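Local coordinates for penicillin-binding protein activator LpoB (Salmonella enterica subsp. enterica serovar Typhimurium, PDB 4Q6V) that probably regulates peptidoglycan synthesis as an outer-membrane lipoprotein that interacts with and activates penicillin-binding protein 1B, the part described being its C-terminal domain, at residues 44-47 / 48-51; 62-65 / 66-70. One frame throughout, in Å; residues are numbered along the deposited sequence.

Contact 1: 44-47 / 48-51; sequences ATET and LRNA
E46 and R49, one turn apart on helix 41-54, bring opposite charges together without forming a salt bridge. E46 OE2 stays 4.2 Å from R49 NE and well out of the guanidinium plane, so no N-H points at it and any attraction is probably one of charge, without a hydrogen bond. The two flat groups are inclined 32° to each other. E46 reaches this place by bending at chi2 (-68°), which turns its carboxylate across the arginine at a slant. The guanidinium has a firmer partner, since R49 NH1 donates to the carbonyl of V61.

Carbon atoms of R49 and L48 gather round the carbonyl oxygen of T45. R49 CG is 3.3 Å from T45 O, and L48 CB lies beyond the same oxygen, off to one side, 3.4 Å from T45 O. The nonpolar contact is slighter: R49 CD passes the threonine methyl loosely, 4.3 Å from T45 CG2, before the arginine chain turns at chi3.

The backbone supplies the regular i to i+4 bonding of an alpha helix. L48 N donates to A44 O, R49 N to T45 O (2.9 Å), N50 N to E46 O, and A51 N to T47 O at 3.0 Å, the last being nearly straight at 172°. The threonine hydroxyls also engage main-chain carbonyls one turn back: T45 OG1 pairs with A41 O and T47 OG1 with E43 O.

Helix 41-54 is the crossover of the beta-alpha-beta unit between strands 25-35 and 59-60. A44, T45, L48 and R49 face strand 25-35, where T45 OG1 is also bonded to V31 N and both L48 and R49 touch V28, while T47 lies against W3, N4 and M7 of helix 3-15.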
loop_
_atom_site.group_PDB
_atom_site.type_symbol
_atom_site.label_atom_id
_atom_site.label_comp_id
_atom_site.label_asym_id
_atom_site.label_seq_id
_atom_site.Cartn_x
_atom_site.Cartn_y
_atom_site.Cartn_z
ATOM N N ALA A 44 -0.008 -11.005 1.673
ATOM C CA ALA A 44 -0.688 -9.910 2.359
ATOM C C ALA A 44 -0.974 -8.780 1.378
ATOM O O ALA A 44 -2.023 -8.161 1.467
ATOM C CB ALA A 44 0.189 -9.385 3.490
ATOM N N THR A 45 -0.049 -8.557 0.439
ATOM C CA THR A 45 -0.130 -7.475 -0.543
ATOM C C THR A 45 -1.209 -7.769 -1.574
ATOM O O THR A 45 -1.939 -6.857 -1.929
ATOM C CB THR A 45 1.222 -7.277 -1.246
ATOM O OG1 THR A 45 2.264 -7.061 -0.284
ATOM C CG2 THR A 45 1.160 -6.077 -2.193
ATOM N N GLU A 46 -1.307 -9.021 -2.018
ATOM C CA GLU A 46 -2.404 -9.479 -2.898
ATOM C C GLU A 46 -3.768 -9.282 -2.281
ATOM O O GLU A 46 -4.698 -8.770 -2.912
ATOM C CB GLU A 46 -2.244 -10.928 -3.337
ATOM C CG GLU A 46 -1.290 -11.105 -4.516
ATOM C CD GLU A 46 -1.828 -10.517 -5.825
ATOM O OE1 GLU A 46 -3.029 -10.717 -6.120
ATOM O OE2 GLU A 46 -1.091 -9.838 -6.591
ATOM N N THR A 47 -3.893 -9.654 -1.012
ATOM C CA THR A 47 -5.145 -9.422 -0.301
ATOM C C THR A 47 -5.540 -7.945 -0.348
ATOM O O THR A 47 -6.690 -7.592 -0.549
ATOM C CB THR A 47 -5.046 -9.934 1.160
ATOM O OG1 THR A 47 -4.870 -11.354 1.141
ATOM C CG2 THR A 47 -6.289 -9.622 1.971
ATOM N N LEU A 48 -4.559 -7.087 -0.097
ATOM C CA LEU A 48 -4.755 -5.680 0.012
ATOM C C LEU A 48 -5.217 -5.140 -1.342
ATOM O O LEU A 48 -6.162 -4.340 -1.413
ATOM C CB LEU A 48 -3.432 -4.971 0.430
ATOM C CG LEU A 48 -3.593 -3.455 0.691
ATOM C CD1 LEU A 48 -4.741 -3.140 1.602
ATOM C CD2 LEU A 48 -2.281 -2.862 1.202
ATOM N N ARG A 49 -4.523 -5.541 -2.394
ATOM C CA ARG A 49 -4.792 -5.072 -3.759
ATOM C C ARG A 49 -6.235 -5.457 -4.116
ATOM O O ARG A 49 -6.988 -4.685 -4.748
ATOM C CB ARG A 49 -3.778 -5.638 -4.729
ATOM C CG ARG A 49 -2.386 -5.016 -4.674
ATOM C CD ARG A 49 -1.419 -5.757 -5.589
ATOM N NE ARG A 49 -1.905 -5.742 -6.952
ATOM C CZ ARG A 49 -1.574 -4.874 -7.909
ATOM N NH1 ARG A 49 -0.683 -3.935 -7.689
ATOM N NH2 ARG A 49 -2.123 -4.956 -9.115
ATOM N N ASN A 50 -6.650 -6.642 -3.653
ATOM C CA ASN A 50 -8.028 -7.091 -3.901
ATOM C C ASN A 50 -9.065 -6.260 -3.203
ATOM O O ASN A 50 -10.001 -5.780 -3.833
ATOM C CB ASN A 50 -8.151 -8.572 -3.580
ATOM C CG ASN A 50 -7.427 -9.439 -4.593
ATOM O OD1 ASN A 50 -6.696 -10.362 -4.240
ATOM N ND2 ASN A 50 -7.621 -9.148 -5.866
ATOM N N ALA A 51 -8.853 -6.038 -1.910
ATOM C CA ALA A 51 -9.719 -5.169 -1.131
ATOM C C ALA A 51 -9.857 -3.772 -1.770
ATOM O O ALA A 51 -10.935 -3.176 -1.736
ATOM C CB ALA A 51 -9.250 -5.021 0.309
#

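Contact 2: 62-65 / 66-70; sequences SVQQ and LSMAK
Q64 and M68, the latter a selenomethionine, lie side by side on successive turns of helix 63-72 and point the same way. Their side chains meet only loosely, with Q64 OE1 4.2 Å from M68 CE. Closer in, M68 CG sits 3.0 Å from Q64 O; the chain then bends at chi2 (-64°) and again at chi3, which leaves its terminal methyl beside the glutamine. Around the helix, L66 CG packs against the oxygen of S62, 3.5 Å from S62 O.

The helix opens at S62, the N-cap residue, whose OG accepts from Q65 N at 3.2 Å, occupying an amide that has no preceding helical carbonyl to bond. From there the i to i+4 pattern takes over, L66 N donating to S62 O, S67 N to V63 O, M68 N to Q64 O (2.9 Å and almost linear, 179°) and A69 N to Q65 O.

V63, Q64, Q65 and M68 lie on the outer part of the helix, exposed. Elsewhere L66 and A69 pack on I90, and A69 also on V94, joining helix 63-72 to helix 84-94; L66 further touches V61, just beyond strand 59-60.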
loop_
_atom_site.group_PDB
_atom_site.type_symbol
_atom_site.label_atom_id
_atom_site.label_comp_id
_atom_site.label_asym_id
_atom_site.label_seq_id
_atom_site.Cartn_x
_atom_site.Cartn_y
_atom_site.Cartn_z
ATOM N N SER A 62 0.150 -1.766 -11.894
ATOM C CA SER A 62 0.464 -3.194 -11.975
ATOM C C SER A 62 1.936 -3.489 -11.652
ATOM O O SER A 62 2.815 -2.654 -11.800
ATOM C CB SER A 62 0.133 -3.704 -13.374
ATOM O OG SER A 62 1.196 -3.375 -14.258
ATOM N N VAL A 63 2.220 -4.741 -11.308
ATOM C CA VAL A 63 3.552 -5.190 -10.959
ATOM C C VAL A 63 4.550 -4.832 -12.078
ATOM O O VAL A 63 5.648 -4.347 -11.799
ATOM C CB VAL A 63 3.573 -6.718 -10.659
ATOM C CG1 VAL A 63 4.966 -7.224 -10.405
ATOM C CG2 VAL A 63 2.658 -7.065 -9.474
ATOM N N GLN A 64 4.157 -5.050 -13.332
ATOM C CA GLN A 64 5.040 -4.925 -14.470
ATOM C C GLN A 64 5.336 -3.474 -14.738
ATOM O O GLN A 64 6.489 -3.090 -14.916
ATOM C CB GLN A 64 4.505 -5.637 -15.712
ATOM C CG GLN A 64 4.720 -7.167 -15.675
ATOM C CD GLN A 64 4.710 -7.765 -17.075
ATOM O OE1 GLN A 64 5.253 -7.161 -18.014
ATOM N NE2 GLN A 64 4.093 -8.943 -17.235
ATOM N N GLN A 65 4.291 -2.645 -14.682
ATOM C CA GLN A 65 4.462 -1.198 -14.688
ATOM C C GLN A 65 5.469 -0.683 -13.679
ATOM O O GLN A 65 6.310 0.183 -13.988
ATOM C CB GLN A 65 3.136 -0.472 -14.539
ATOM C CG GLN A 65 2.178 -0.672 -15.702
ATOM C CD GLN A 65 0.864 -0.041 -15.434
ATOM O OE1 GLN A 65 0.821 1.106 -14.993
ATOM N NE2 GLN A 65 -0.230 -0.775 -15.641
ATOM N N LEU A 66 5.398 -1.204 -12.469
ATOM C CA LEU A 66 6.319 -0.785 -11.429
ATOM C C LEU A 66 7.725 -1.194 -11.729
ATOM O O LEU A 66 8.638 -0.343 -11.604
ATOM C CB LEU A 66 5.931 -1.329 -10.044
ATOM C CG LEU A 66 4.643 -0.741 -9.472
ATOM C CD1 LEU A 66 4.148 -1.537 -8.269
ATOM C CD2 LEU A 66 4.837 0.738 -9.158
ATOM N N SER A 67 7.895 -2.469 -12.117
ATOM C CA SER A 67 9.190 -2.965 -12.551
ATOM C C SER A 67 9.803 -2.033 -13.615
ATOM O O SER A 67 10.916 -1.516 -13.463
ATOM C CB SER A 67 9.069 -4.419 -13.045
ATOM O OG SER A 67 10.295 -5.079 -12.988
HETATM N N MSE A 68 9.038 -1.783 -14.673
HETATM C CA MSE A 68 9.482 -0.870 -15.731
HETATM C C MSE A 68 9.848 0.502 -15.225
HETATM O O MSE A 68 10.876 1.061 -15.634
HETATM C CB MSE A 68 8.370 -0.660 -16.748
HETATM C CG MSE A 68 7.787 -1.933 -17.322
HETATM SE SE MSE A 68 9.187 -2.859 -18.333
HETATM C CE MSE A 68 8.617 -4.687 -17.805
ATOM N N ALA A 69 8.989 1.097 -14.383
ATOM C CA ALA A 69 9.247 2.402 -13.826
ATOM C C ALA A 69 10.533 2.452 -13.001
ATOM O O ALA A 69 11.366 3.371 -13.193
ATOM C CB ALA A 69 8.078 2.895 -13.001
ATOM N N LYS A 70 10.736 1.423 -12.160
ATOM C CA LYS A 70 12.009 1.292 -11.438
ATOM C C LYS A 70 13.214 1.312 -12.336
ATOM O O LYS A 70 14.228 1.926 -12.077
ATOM C CB LYS A 70 12.002 0.057 -10.551
ATOM C CG LYS A 70 11.089 0.154 -9.320
ATOM C CD LYS A 70 11.293 -0.960 -8.317
ATOM C CE LYS A 70 10.583 -2.223 -8.771
ATOM N NZ LYS A 70 10.631 -3.262 -7.707
#

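Contacts 1 and 2 follow each other along the chain, separated by the last turn of helix 41-54, a loop and the short strand 59-60, and their centres are about 17 Å apart. They nevertheless touch through R49, whose NH2 packs 4.2 Å from S62 CA. The arginine of contact 1 thus reaches the N-terminal end of helix 63-72, and V61, which R49 bonds, directly precedes the N-cap residue of contact 2. Contact 1 is partly buried against the sheet, its centre about 9 Å from that of the chain, whereas contact 2 lies on the surface, its centre about 15 Å from it.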